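Local coordinates for TTHB210-like domain-containing protein (Thermus thermophilus, PDB 3VG8), which is of unknown function but assembles into a homodecamer and is controlled by a sigma-E/anti-sigma-E regulatory system, at residues F[27-35]-F[43-51]; F[74-84]-F[94-104]. The protein carries 1 engineered substitution. All blocks are in the same frame, centred on the assembly; numbering follows the deposited sequence.

How the contacts relate
Contact 1 (27-35 with 43-51) and contact 2 (74-84 with 94-104) are two beta hairpins of one antiparallel sheet, their centres about 10 Å apart. The seam between them runs along strands 42-50 and 94-100, where Val49 O lies 2.7 Å from Tyr95 N and Phe47 N 2.7 Å from Ile97 O, distances that suggest hydrogen bonds. On one face of the sheet the selenium of Met48 lies 3.2 Å from His96 NE2, and Lys44 NZ of contact 1 forms a salt bridge with Glu98 OE1 of contact 2. Both hairpins also reach neighbouring copies of the protein: Phe47 packs on Val79 of a second subunit, and Val79 on Phe47 of that subunit.

Contact 1: residues F[27-35]-F[43-51]; sequences TLPEGPFLA and VKVVFMVPL
Pro32 lies over one face of the Phe47 ring, its CB 3.7 Å from the ring centroid and 14° off the normal, a CH-pi contact. The same CB presses on Val45 CG1 at 3.5 Å, tighter than usual for two carbons, so the proline ring sits alongside both side chains. Farther along this face, Leu34 CD2 meets Val45 CG2 at 4.0 Å. An alanine in place of Phe47 would probably leave Pro32 CB without its aromatic platform and open a gap beside Val79 of a second subunit.

On the other face, Phe33 CE1 approaches Met48 CG at 3.7 Å; with CG of Met48 anti to the carbonyl carbon (chi1 -62°) and bends at chi2 and chi3, the selenium turns away from the ring. Ala35 CB rests on Lys44 CG at 3.8 Å, while the extended lysine chain carries NZ to a salt bridge with Glu107.

The backbone evidence is that of an antiparallel beta hairpin, strands 33-35 and 43-50 running at 154°. Phe33 and Val46 form a hydrogen-bonded pair closed by two nearly straight bonds, Phe33 N to Val46 O and Val46 N to Phe33 O. In the loop ahead of strand 33-35, Glu30 O receives Met48 N on a lone pair at 3.0 Å. At the other end Val43 and Lys44 both face Ala35 in a classic beta bulge: Ala35 O takes Val43 N at 2.7 Å and, weakly, Lys44 N.

Contact 2: residues F[74-84]-F[94-104]; sequences TRIDHVNMIPS and HYHIELVLVSV. Engineered in segment 74-84: Met81 (natural residue Leu).
The His78 imidazole lies across Val100, which places its CB over one face of the ring, 3.7 Å from the centroid, a CH-pi contact. CG of His78 is wedged between its own backbone N and carbonyl carbon (chi1 63°), which swings the ring across to Val100 and brings ND1 within 2.6 Å of Asp77 OD1. That oxygen is met on its anti side and also accepts from a water that bridges to Val104 N; Asp77 OD2 pairs with Arg69 of a second subunit.

Asn80 and Glu98 cross with amide and carboxylate planes 44° apart. Asn80 ND2 donates to the anti lone pair of Glu98 OE1 at 3.0 Å, nearly straight at 174° and within its own amide plane. The backbone N of Asp62 of the second subunit donates to Asn80 OD1, fixing the amide from both ends.

On the reverse face Pro83 CB sits over the Tyr95 ring, 4.1 Å from its centroid, and Tyr95 OH continues to His58 O of the second subunit. The engineered selenomethionine Met81 sets its CG 3.6 Å from Ile97 CD1.

Asp77 and His78 both face Val100, whose O binds Asp77 N at 2.9 Å and His78 N weakly. This classic beta bulge ends an antiparallel beta hairpin whose strand 78-84 continues the sheet into the second subunit through Val79 and Met81.

Contact 1: residues F[27-35]-F[43-51]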
ATOM      1  N   THR F  27      35.003 -26.883  21.167  1.00 45.77           N
ATOM      2  CA  THR F  27      33.942 -26.154  21.870  1.00 38.13           C
ATOM      3  C   THR F  27      32.597 -26.888  21.868  1.00 38.59           C
ATOM      4  O   THR F  27      31.628 -26.430  22.466  1.00 41.86           O
ATOM      5  CB  THR F  27      33.770 -24.730  21.272  1.00 38.46           C
ATOM      6  OG1 THR F  27      33.195 -24.810  19.965  1.00 35.36           O
ATOM      7  CG2 THR F  27      35.126 -24.042  21.152  1.00 32.53           C
ATOM      8  N   LEU F  28      32.544 -28.039  21.207  1.00 36.31           N
ATOM      9  CA  LEU F  28      31.320 -28.826  21.148  1.00 37.97           C
ATOM     10  C   LEU F  28      31.022 -29.384  22.534  1.00 40.49           C
ATOM     11  O   LEU F  28      31.935 -29.551  23.335  1.00 38.91           O
ATOM     12  CB  LEU F  28      31.477 -29.976  20.145  1.00 30.35           C
ATOM     13  CG  LEU F  28      31.575 -29.519  18.691  1.00 38.27           C
ATOM     14  CD1 LEU F  28      31.837 -30.703  17.776  1.00 39.33           C
ATOM     15  CD2 LEU F  28      30.274 -28.826  18.312  1.00 35.85           C
ATOM     16  N   PRO F  29      29.746 -29.713  22.823  1.00 37.40           N
ATOM     17  CA  PRO F  29      28.564 -29.614  21.966  1.00 34.82           C
ATOM     18  C   PRO F  29      27.951 -28.213  21.855  1.00 36.29           C
ATOM     19  O   PRO F  29      27.219 -27.927  20.905  1.00 36.29           O
ATOM     20  CB  PRO F  29      27.596 -30.595  22.623  1.00 35.91           C
ATOM     21  CG  PRO F  29      27.848 -30.294  24.089  1.00 36.95           C
ATOM     22  CD  PRO F  29      29.376 -30.245  24.151  1.00 39.61           C
ATOM     23  N   GLU F  30      28.237 -27.347  22.819  1.00 33.09           N
ATOM     24  CA  GLU F  30      27.672 -25.998  22.798  1.00 36.45           C
ATOM     25  C   GLU F  30      28.103 -25.094  21.652  1.00 38.48           C
ATOM     26  O   GLU F  30      27.293 -24.330  21.128  1.00 35.10           O
ATOM     27  CB  GLU F  30      27.972 -25.254  24.093  1.00 27.67           C
ATOM     28  CG  GLU F  30      27.369 -25.867  25.328  1.00 41.40           C
ATOM     29  CD  GLU F  30      28.276 -26.923  25.937  1.00 46.89           C
ATOM     30  OE1 GLU F  30      27.870 -27.523  26.953  1.00 48.20           O
ATOM     31  OE2 GLU F  30      29.392 -27.143  25.406  1.00 43.32           O
ATOM     32  N   GLY F  31      29.383 -25.148  21.296  1.00 34.11           N
ATOM     33  CA  GLY F  31      29.882 -24.306  20.233  1.00 35.11           C
ATOM     34  C   GLY F  31      30.540 -23.044  20.759  1.00 37.96           C
ATOM     35  O   GLY F  31      31.283 -23.108  21.730  1.00 40.08           O
ATOM     36  N   PRO F  32      30.202 -21.862  20.213  1.00 36.83           N
ATOM     37  CA  PRO F  32      29.233 -21.606  19.143  1.00 35.20           C
ATOM     38  C   PRO F  32      29.588 -21.960  17.699  1.00 33.93           C
ATOM     39  O   PRO F  32      30.760 -22.082  17.333  1.00 29.00           O
ATOM     40  CB  PRO F  32      28.961 -20.114  19.298  1.00 33.33           C
ATOM     41  CG  PRO F  32      30.314 -19.588  19.643  1.00 35.27           C
ATOM     42  CD  PRO F  32      30.853 -20.609  20.632  1.00 30.51           C
ATOM     43  N   PHE F  33      28.537 -22.132  16.896  1.00 25.45           N
ATOM     44  CA  PHE F  33      28.682 -22.412  15.481  1.00 23.82           C
ATOM     45  C   PHE F  33      28.621 -21.054  14.776  1.00 26.97           C
ATOM     46  O   PHE F  33      27.867 -20.155  15.183  1.00 27.34           O
ATOM     47  CB  PHE F  33      27.540 -23.283  14.973  1.00 25.23           C
ATOM     48  CG  PHE F  33      27.602 -24.707  15.432  1.00 36.30           C
ATOM     49  CD1 PHE F  33      27.416 -25.029  16.771  1.00 32.10           C
ATOM     50  CD2 PHE F  33      27.806 -25.740  14.510  1.00 36.78           C
ATOM     51  CE1 PHE F  33      27.422 -26.359  17.190  1.00 43.19           C
ATOM     52  CE2 PHE F  33      27.811 -27.077  14.917  1.00 32.34           C
ATOM     53  CZ  PHE F  33      27.619 -27.387  16.256  1.00 38.25           C
ATOM     54  N   LEU F  34      29.424 -20.896  13.733  1.00 27.28           N
ATOM     55  CA  LEU F  34      29.442 -19.660  12.976  1.00 28.41           C
ATOM     56  C   LEU F  34      28.811 -19.961  11.614  1.00 27.90           C
ATOM     57  O   LEU F  34      29.219 -20.894  10.929  1.00 27.64           O
ATOM     58  CB  LEU F  34      30.878 -19.172  12.814  1.00 26.39           C
ATOM     59  CG  LEU F  34      31.679 -19.059  14.116  1.00 31.45           C
ATOM     60  CD1 LEU F  34      33.127 -18.703  13.801  1.00 31.68           C
ATOM     61  CD2 LEU F  34      31.077 -17.998  15.022  1.00 32.30           C
ATOM     62  N   ALA F  35      27.803 -19.178  11.241  1.00 22.15           N
ATOM     63  CA  ALA F  35      27.109 -19.372   9.968  1.00 26.45           C
ATOM     64  C   ALA F  35      27.451 -18.240   9.011  1.00 28.85           C
ATOM     65  O   ALA F  35      27.179 -17.073   9.296  1.00 24.07           O
ATOM     66  CB  ALA F  35      25.597 -19.417  10.180  1.00 18.11           C
ATOM     67  N   VAL F  43      27.184 -14.338   9.283  1.00 24.96           N
ATOM     68  CA  VAL F  43      25.793 -13.940   9.493  1.00 25.72           C
ATOM     69  C   VAL F  43      25.336 -14.068  10.949  1.00 25.85           C
ATOM     70  O   VAL F  43      24.611 -13.202  11.469  1.00 24.57           O
ATOM     71  CB  VAL F  43      24.857 -14.804   8.591  1.00 22.66           C
ATOM     72  CG1 VAL F  43      23.398 -14.431   8.797  1.00 22.35           C
ATOM     73  CG2 VAL F  43      25.224 -14.577   7.126  1.00 26.13           C
ATOM     74  N   LYS F  44      25.758 -15.139  11.609  1.00 21.97           N
ATOM     75  CA  LYS F  44      25.339 -15.358  12.991  1.00 28.00           C
ATOM     76  C   LYS F  44      26.188 -16.345  13.761  1.00 25.06           C
ATOM     77  O   LYS F  44      26.903 -17.142  13.180  1.00 28.17           O
ATOM     78  CB  LYS F  44      23.871 -15.800  13.050  1.00 17.53           C
ATOM     79  CG  LYS F  44      23.530 -17.116  12.328  1.00 27.68           C
ATOM     80  CD  LYS F  44      22.022 -17.410  12.471  1.00 26.01           C
ATOM     81  CE  LYS F  44      21.510 -18.514  11.559  1.00 32.41           C
ATOM     82  NZ  LYS F  44      20.007 -18.647  11.612  1.00 29.86           N
ATOM     83  N   VAL F  45      26.075 -16.254  15.084  1.00 28.03           N
ATOM     84  CA  VAL F  45      26.791 -17.063  16.058  1.00 19.98           C
ATOM     85  C   VAL F  45      25.727 -17.889  16.795  1.00 29.71           C
ATOM     86  O   VAL F  45      24.838 -17.334  17.453  1.00 31.18           O
ATOM     87  CB  VAL F  45      27.512 -16.125  17.031  1.00 23.80           C
ATOM     88  CG1 VAL F  45      28.242 -16.911  18.090  1.00 26.81           C
ATOM     89  CG2 VAL F  45      28.475 -15.254  16.243  1.00 32.67           C
ATOM     90  N   VAL F  46      25.817 -19.213  16.693  1.00 26.69           N
ATOM     91  CA  VAL F  46      24.798 -20.085  17.274  1.00 27.22           C
ATOM     92  C   VAL F  46      25.241 -21.010  18.423  1.00 28.64           C
ATOM     93  O   VAL F  46      26.104 -21.855  18.232  1.00 28.45           O
ATOM     94  CB  VAL F  46      24.181 -20.965  16.155  1.00 24.55           C
ATOM     95  CG1 VAL F  46      23.050 -21.818  16.698  1.00 27.28           C
ATOM     96  CG2 VAL F  46      23.682 -20.093  15.019  1.00 26.11           C
ATOM     97  N   PHE F  47      24.653 -20.834  19.605  1.00 28.70           N
ATOM     98  CA  PHE F  47      24.944 -21.700  20.755  1.00 24.51           C
ATOM     99  C   PHE F  47      23.878 -22.797  20.794  1.00 27.18           C
ATOM    100  O   PHE F  47      22.696 -22.526  20.602  1.00 32.98           O
ATOM    101  CB  PHE F  47      24.891 -20.915  22.072  1.00 22.34           C
ATOM    102  CG  PHE F  47      25.947 -19.875  22.186  1.00 30.62           C
ATOM    103  CD1 PHE F  47      25.738 -18.597  21.694  1.00 27.03           C
ATOM    104  CD2 PHE F  47      27.192 -20.192  22.726  1.00 26.40           C
ATOM    105  CE1 PHE F  47      26.751 -17.653  21.733  1.00 27.02           C
ATOM    106  CE2 PHE F  47      28.206 -19.254  22.766  1.00 30.51           C
ATOM    107  CZ  PHE F  47      27.984 -17.984  22.269  1.00 30.83           C
HETATM  108  N   MSE F  48      24.296 -24.030  21.043  1.00 25.81           N
HETATM  109  CA  MSE F  48      23.377 -25.169  21.111  1.00 30.46           C
HETATM  110  C   MSE F  48      23.216 -25.595  22.555  1.00 32.66           C
HETATM  111  O   MSE F  48      24.215 -25.895  23.212  1.00 34.44           O
HETATM  112  CB  MSE F  48      23.954 -26.368  20.368  1.00 35.49           C
HETATM  113  CG  MSE F  48      24.190 -26.164  18.901  1.00 64.90           C
HETATM  114 SE   MSE F  48      22.499 -25.964  18.058  1.00101.82          SE
HETATM  115  CE  MSE F  48      21.716 -27.689  18.534  1.00 81.54           C
ATOM    116  N   VAL F  49      21.983 -25.627  23.061  1.00 34.02           N
ATOM    117  CA  VAL F  49      21.754 -26.082  24.431  1.00 28.52           C
ATOM    118  C   VAL F  49      20.581 -27.044  24.553  1.00 29.95           C
ATOM    119  O   VAL F  49      19.497 -26.800  24.011  1.00 30.12           O
ATOM    120  CB  VAL F  49      21.526 -24.901  25.436  1.00 31.55           C
ATOM    121  CG1 VAL F  49      22.750 -23.996  25.454  1.00 44.32           C
ATOM    122  CG2 VAL F  49      20.286 -24.122  25.078  1.00 33.23           C
ATOM    123  N   PRO F  50      20.779 -28.158  25.278  1.00 26.51           N
ATOM    124  CA  PRO F  50      19.689 -29.127  25.442  1.00 29.58           C
ATOM    125  C   PRO F  50      18.697 -28.548  26.436  1.00 27.97           C
ATOM    126  O   PRO F  50      19.096 -27.968  27.451  1.00 29.67           O
ATOM    127  CB  PRO F  50      20.385 -30.376  26.011  1.00 26.76           C
ATOM    128  CG  PRO F  50      21.880 -30.123  25.796  1.00 28.41           C
ATOM    129  CD  PRO F  50      22.002 -28.625  25.950  1.00 26.46           C
ATOM    130  N   LEU F  51      17.418 -28.681  26.128  1.00 28.33           N
ATOM    131  CA  LEU F  51      16.359 -28.179  26.985  1.00 27.66           C
ATOM    132  C   LEU F  51      16.461 -28.813  28.376  1.00 34.92           C
ATOM    133  O   LEU F  51      16.276 -28.143  29.404  1.00 30.29           O
ATOM    134  CB  LEU F  51      14.992 -28.510  26.363  1.00 28.83           C
ATOM    135  CG  LEU F  51      13.738 -28.092  27.153  1.00 34.85           C
ATOM    136  CD1 LEU F  51      13.746 -26.600  27.409  1.00 32.71           C
ATOM    137  CD2 LEU F  51      12.498 -28.491  26.378  1.00 40.09           C
TER

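Contact 2: residues F[74-84]-F[94-104]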
ATOM      1  N   THR F  74      31.934  -5.762  16.043  1.00 61.59           N
ATOM      2  CA  THR F  74      30.795  -5.962  15.176  1.00 57.26           C
ATOM      3  C   THR F  74      29.538  -5.503  15.865  1.00 51.16           C
ATOM      4  O   THR F  74      29.474  -5.409  17.084  1.00 51.78           O
ATOM      5  CB  THR F  74      30.615  -7.452  14.832  1.00 58.75           C
ATOM      6  OG1 THR F  74      29.495  -7.614  13.951  1.00 58.98           O
ATOM      7  CG2 THR F  74      30.368  -8.261  16.111  1.00 56.86           C
ATOM      8  N   ARG F  75      28.531  -5.207  15.064  1.00 51.09           N
ATOM      9  CA  ARG F  75      27.252  -4.813  15.601  1.00 48.79           C
ATOM     10  C   ARG F  75      26.503  -6.124  15.800  1.00 44.40           C
ATOM     11  O   ARG F  75      26.783  -7.112  15.124  1.00 38.32           O
ATOM     12  CB  ARG F  75      26.504  -3.946  14.587  1.00 53.34           C
ATOM     13  CG  ARG F  75      27.180  -2.623  14.315  1.00 65.44           C
ATOM     14  CD  ARG F  75      26.588  -1.899  13.116  1.00 72.22           C
ATOM     15  NE  ARG F  75      27.081  -0.524  13.060  1.00 81.23           N
ATOM     16  CZ  ARG F  75      27.190   0.196  11.950  1.00 83.81           C
ATOM     17  NH1 ARG F  75      27.651   1.438  12.015  1.00 82.13           N
ATOM     18  NH2 ARG F  75      26.853  -0.328  10.775  1.00 84.68           N
ATOM     19  N   ILE F  76      25.584  -6.147  16.752  1.00 34.58           N
ATOM     20  CA  ILE F  76      24.764  -7.321  16.954  1.00 34.19           C
ATOM     21  C   ILE F  76      23.414  -6.714  16.611  1.00 31.09           C
ATOM     22  O   ILE F  76      23.061  -5.655  17.124  1.00 33.35           O
ATOM     23  CB  ILE F  76      24.782  -7.808  18.421  1.00 34.83           C
ATOM     24  CG1 ILE F  76      26.220  -8.077  18.863  1.00 42.20           C
ATOM     25  CG2 ILE F  76      23.979  -9.101  18.556  1.00 27.56           C
ATOM     26  CD1 ILE F  76      26.870  -9.253  18.159  1.00 39.81           C
ATOM     27  N   ASP F  77      22.668  -7.341  15.719  1.00 31.15           N
ATOM     28  CA  ASP F  77      21.373  -6.784  15.358  1.00 27.36           C
ATOM     29  C   ASP F  77      20.226  -7.316  16.222  1.00 30.17           C
ATOM     30  O   ASP F  77      19.373  -6.554  16.703  1.00 28.17           O
ATOM     31  CB  ASP F  77      21.092  -7.054  13.880  1.00 34.57           C
ATOM     32  CG  ASP F  77      19.774  -6.468  13.429  1.00 27.38           C
ATOM     33  OD1 ASP F  77      18.710  -7.084  13.649  1.00 36.08           O
ATOM     34  OD2 ASP F  77      19.810  -5.377  12.869  1.00 32.84           O
ATOM     35  N   HIS F  78      20.200  -8.624  16.422  1.00 22.82           N
ATOM     36  CA  HIS F  78      19.156  -9.221  17.225  1.00 23.76           C
ATOM     37  C   HIS F  78      19.495 -10.632  17.658  1.00 21.69           C
ATOM     38  O   HIS F  78      20.512 -11.207  17.260  1.00 21.67           O
ATOM     39  CB  HIS F  78      17.830  -9.236  16.454  1.00 26.37           C
ATOM     40  CG  HIS F  78      17.862 -10.056  15.208  1.00 24.75           C
ATOM     41  ND1 HIS F  78      18.421  -9.598  14.033  1.00 29.57           N
ATOM     42  CD2 HIS F  78      17.413 -11.308  14.951  1.00 17.25           C
ATOM     43  CE1 HIS F  78      18.310 -10.533  13.103  1.00 23.11           C
ATOM     44  NE2 HIS F  78      17.704 -11.580  13.634  1.00 21.76           N
ATOM     45  N   VAL F  79      18.612 -11.185  18.472  1.00 25.46           N
ATOM     46  CA  VAL F  79      18.768 -12.532  18.990  1.00 24.45           C
ATOM     47  C   VAL F  79      17.570 -13.407  18.632  1.00 26.29           C
ATOM     48  O   VAL F  79      16.446 -12.927  18.540  1.00 21.01           O
ATOM     49  CB  VAL F  79      18.937 -12.497  20.536  1.00 25.39           C
ATOM     50  CG1 VAL F  79      18.847 -13.900  21.128  1.00 25.20           C
ATOM     51  CG2 VAL F  79      20.270 -11.879  20.877  1.00 20.78           C
ATOM     52  N   ASN F  80      17.826 -14.687  18.386  1.00 24.26           N
ATOM     53  CA  ASN F  80      16.750 -15.632  18.116  1.00 23.89           C
ATOM     54  C   ASN F  80      16.989 -16.774  19.084  1.00 22.90           C
ATOM     55  O   ASN F  80      18.137 -17.048  19.453  1.00 23.82           O
ATOM     56  CB  ASN F  80      16.826 -16.281  16.718  1.00 20.81           C
ATOM     57  CG  ASN F  80      16.672 -15.303  15.579  1.00 27.41           C
ATOM     58  OD1 ASN F  80      15.930 -14.311  15.647  1.00 24.35           O
ATOM     59  ND2 ASN F  80      17.364 -15.603  14.491  1.00 26.45           N
HETATM   60  N   MSE F  81      15.918 -17.464  19.452  1.00 16.13           N
HETATM   61  CA  MSE F  81      16.021 -18.652  20.289  1.00 24.01           C
HETATM   62  C   MSE F  81      15.021 -19.573  19.630  1.00 25.28           C
HETATM   63  O   MSE F  81      13.818 -19.407  19.803  1.00 23.43           O
HETATM   64  CB  MSE F  81      15.637 -18.341  21.735  1.00 25.30           C
HETATM   65  CG  MSE F  81      16.625 -17.397  22.393  1.00 30.32           C
HETATM   66 SE   MSE F  81      16.173 -17.085  24.258  1.00 48.06          SE
HETATM   67  CE  MSE F  81      16.807 -15.265  24.424  1.00 30.31           C
ATOM     68  N   ILE F  82      15.542 -20.531  18.857  1.00 24.08           N
ATOM     69  CA  ILE F  82      14.743 -21.467  18.078  1.00 22.67           C
ATOM     70  C   ILE F  82      14.794 -22.890  18.627  1.00 23.16           C
ATOM     71  O   ILE F  82      15.878 -23.439  18.839  1.00 29.33           O
ATOM     72  CB  ILE F  82      15.263 -21.555  16.618  1.00 27.22           C
ATOM     73  CG1 ILE F  82      15.448 -20.159  16.004  1.00 29.93           C
ATOM     74  CG2 ILE F  82      14.322 -22.445  15.804  1.00 26.04           C
ATOM     75  CD1 ILE F  82      14.168 -19.392  15.780  1.00 32.17           C
ATOM     76  N   PRO F  83      13.627 -23.521  18.822  1.00 24.97           N
ATOM     77  CA  PRO F  83      13.589 -24.896  19.351  1.00 24.88           C
ATOM     78  C   PRO F  83      13.961 -25.932  18.295  1.00 35.90           C
ATOM     79  O   PRO F  83      13.604 -25.787  17.122  1.00 33.78           O
ATOM     80  CB  PRO F  83      12.145 -25.055  19.815  1.00 27.28           C
ATOM     81  CG  PRO F  83      11.367 -24.171  18.834  1.00 26.96           C
ATOM     82  CD  PRO F  83      12.269 -22.941  18.712  1.00 26.84           C
ATOM     83  N   SER F  84      14.664 -26.983  18.715  1.00 35.85           N
ATOM     84  CA  SER F  84      15.084 -28.028  17.791  1.00 39.41           C
ATOM     85  C   SER F  84      15.126 -29.450  18.362  1.00 42.32           C
ATOM     86  O   SER F  84      15.787 -29.704  19.373  1.00 38.93           O
ATOM     87  CB  SER F  84      16.465 -27.685  17.239  1.00 40.93           C
ATOM     88  OG  SER F  84      16.969 -28.751  16.463  1.00 43.19           O
ATOM     89  N   HIS F  94      16.432 -29.345  21.975  1.00 29.77           N
ATOM     90  CA  HIS F  94      17.505 -28.369  22.114  1.00 30.86           C
ATOM     91  C   HIS F  94      16.970 -26.968  21.797  1.00 31.11           C
ATOM     92  O   HIS F  94      15.831 -26.804  21.352  1.00 29.24           O
ATOM     93  CB  HIS F  94      18.631 -28.648  21.114  1.00 32.76           C
ATOM     94  CG  HIS F  94      19.609 -29.675  21.571  1.00 30.74           C
ATOM     95  ND1 HIS F  94      19.284 -31.007  21.706  1.00 29.99           N
ATOM     96  CD2 HIS F  94      20.905 -29.562  21.944  1.00 28.37           C
ATOM     97  CE1 HIS F  94      20.338 -31.670  22.148  1.00 25.78           C
ATOM     98  NE2 HIS F  94      21.335 -30.817  22.302  1.00 34.16           N
ATOM     99  N   TYR F  95      17.802 -25.965  22.057  1.00 29.50           N
ATOM    100  CA  TYR F  95      17.480 -24.598  21.704  1.00 24.96           C
ATOM    101  C   TYR F  95      18.732 -24.038  21.039  1.00 28.44           C
ATOM    102  O   TYR F  95      19.877 -24.350  21.433  1.00 27.32           O
ATOM    103  CB  TYR F  95      17.070 -23.755  22.918  1.00 27.71           C
ATOM    104  CG  TYR F  95      15.584 -23.452  22.927  1.00 29.42           C
ATOM    105  CD1 TYR F  95      15.057 -22.350  22.230  1.00 23.33           C
ATOM    106  CD2 TYR F  95      14.692 -24.315  23.562  1.00 27.37           C
ATOM    107  CE1 TYR F  95      13.664 -22.128  22.174  1.00 17.74           C
ATOM    108  CE2 TYR F  95      13.333 -24.111  23.513  1.00 20.19           C
ATOM    109  CZ  TYR F  95      12.816 -23.018  22.819  1.00 23.59           C
ATOM    110  OH  TYR F  95      11.445 -22.860  22.770  1.00 25.25           O
ATOM    111  N   HIS F  96      18.512 -23.287  19.972  1.00 22.70           N
ATOM    112  CA  HIS F  96      19.601 -22.659  19.253  1.00 28.21           C
ATOM    113  C   HIS F  96      19.543 -21.224  19.711  1.00 26.14           C
ATOM    114  O   HIS F  96      18.552 -20.554  19.482  1.00 27.91           O
ATOM    115  CB  HIS F  96      19.368 -22.698  17.736  1.00 28.49           C
ATOM    116  CG  HIS F  96      19.591 -24.039  17.112  1.00 36.77           C
ATOM    117  ND1 HIS F  96      18.997 -25.192  17.578  1.00 50.81           N
ATOM    118  CD2 HIS F  96      20.309 -24.403  16.021  1.00 43.32           C
ATOM    119  CE1 HIS F  96      19.338 -26.207  16.804  1.00 47.96           C
ATOM    120  NE2 HIS F  96      20.134 -25.754  15.853  1.00 47.52           N
ATOM    121  N   ILE F  97      20.582 -20.746  20.373  1.00 24.73           N
ATOM    122  CA  ILE F  97      20.577 -19.364  20.803  1.00 22.97           C
ATOM    123  C   ILE F  97      21.479 -18.683  19.785  1.00 25.14           C
ATOM    124  O   ILE F  97      22.684 -18.952  19.697  1.00 26.72           O
ATOM    125  CB  ILE F  97      21.133 -19.214  22.227  1.00 28.21           C
ATOM    126  CG1 ILE F  97      20.428 -20.197  23.170  1.00 28.39           C
ATOM    127  CG2 ILE F  97      20.905 -17.808  22.712  1.00 20.76           C
ATOM    128  CD1 ILE F  97      18.949 -19.951  23.302  1.00 26.89           C
ATOM    129  N   GLU F  98      20.879 -17.797  19.013  1.00 23.51           N
ATOM    130  CA  GLU F  98      21.577 -17.136  17.938  1.00 24.79           C
ATOM    131  C   GLU F  98      21.801 -15.632  18.110  1.00 26.29           C
ATOM    132  O   GLU F  98      20.881 -14.880  18.436  1.00 30.26           O
ATOM    133  CB  GLU F  98      20.810 -17.388  16.627  1.00 27.46           C
ATOM    134  CG  GLU F  98      20.090 -18.736  16.543  1.00 31.44           C
ATOM    135  CD  GLU F  98      19.599 -19.061  15.127  1.00 38.67           C
ATOM    136  OE1 GLU F  98      18.965 -18.193  14.486  1.00 34.46           O
ATOM    137  OE2 GLU F  98      19.852 -20.193  14.658  1.00 34.86           O
ATOM    138  N   LEU F  99      23.044 -15.226  17.893  1.00 24.13           N
ATOM    139  CA  LEU F  99      23.448 -13.822  17.932  1.00 30.26           C
ATOM    140  C   LEU F  99      23.575 -13.477  16.442  1.00 26.87           C
ATOM    141  O   LEU F  99      24.528 -13.894  15.793  1.00 27.87           O
ATOM    142  CB  LEU F  99      24.800 -13.683  18.639  1.00 24.21           C
ATOM    143  CG  LEU F  99      24.733 -13.541  20.164  1.00 37.48           C
ATOM    144  CD1 LEU F  99      23.996 -14.724  20.754  1.00 32.83           C
ATOM    145  CD2 LEU F  99      26.144 -13.425  20.746  1.00 35.70           C
ATOM    146  N   VAL F 100      22.608 -12.731  15.915  1.00 25.41           N
ATOM    147  CA  VAL F 100      22.559 -12.395  14.495  1.00 21.36           C
ATOM    148  C   VAL F 100      23.155 -11.027  14.202  1.00 19.25           C
ATOM    149  O   VAL F 100      22.781 -10.044  14.795  1.00 25.46           O
ATOM    150  CB  VAL F 100      21.094 -12.494  13.977  1.00 20.49           C
ATOM    151  CG1 VAL F 100      21.074 -12.464  12.447  1.00 23.50           C
ATOM    152  CG2 VAL F 100      20.445 -13.798  14.499  1.00 14.17           C
ATOM    153  N   LEU F 101      24.087 -10.982  13.264  1.00 20.69           N
ATOM    154  CA  LEU F 101      24.802  -9.760  12.957  1.00 26.38           C
ATOM    155  C   LEU F 101      24.238  -8.887  11.840  1.00 27.71           C
ATOM    156  O   LEU F 101      24.891  -7.935  11.423  1.00 30.66           O
ATOM    157  CB  LEU F 101      26.265 -10.119  12.681  1.00 24.49           C
ATOM    158  CG  LEU F 101      26.747 -11.282  13.577  1.00 31.15           C
ATOM    159  CD1 LEU F 101      28.209 -11.579  13.285  1.00 32.61           C
ATOM    160  CD2 LEU F 101      26.569 -10.927  15.059  1.00 29.05           C
ATOM    161  N   VAL F 102      23.043  -9.230  11.358  1.00 25.87           N
ATOM    162  CA  VAL F 102      22.338  -8.463  10.326  1.00 28.75           C
ATOM    163  C   VAL F 102      20.830  -8.501  10.675  1.00 31.41           C
ATOM    164  O   VAL F 102      20.396  -9.304  11.504  1.00 30.72           O
ATOM    165  CB  VAL F 102      22.526  -9.076   8.921  1.00 30.27           C
ATOM    166  CG1 VAL F 102      23.960  -8.925   8.462  1.00 26.95           C
ATOM    167  CG2 VAL F 102      22.136 -10.555   8.954  1.00 32.00           C
ATOM    168  N   SER F 103      20.037  -7.655  10.031  1.00 27.83           N
ATOM    169  CA  SER F 103      18.593  -7.603  10.288  1.00 29.87           C
ATOM    170  C   SER F 103      17.965  -8.971  10.045  1.00 24.97           C
ATOM    171  O   SER F 103      18.488  -9.775   9.266  1.00 29.50           O
ATOM    172  CB  SER F 103      17.925  -6.590   9.354  1.00 32.35           C
ATOM    173  OG  SER F 103      17.852  -7.119   8.031  1.00 29.20           O
ATOM    174  N   VAL F 104      16.819  -9.212  10.673  1.00 29.12           N
ATOM    175  CA  VAL F 104      16.152 -10.498  10.535  1.00 26.50           C
ATOM    176  C   VAL F 104      15.763 -10.775   9.090  1.00 29.07           C
ATOM    177  O   VAL F 104      15.816 -11.916   8.645  1.00 31.79           O
ATOM    178  CB  VAL F 104      14.918 -10.605  11.481  1.00 23.03           C
ATOM    179  CG1 VAL F 104      13.875  -9.528  11.143  1.00 27.08           C
ATOM    180  CG2 VAL F 104      14.315 -11.996  11.380  1.00 24.05           C
TER
HETATM  181  O   HOH W   1      16.193  -7.419  12.830  1.00 34.42           O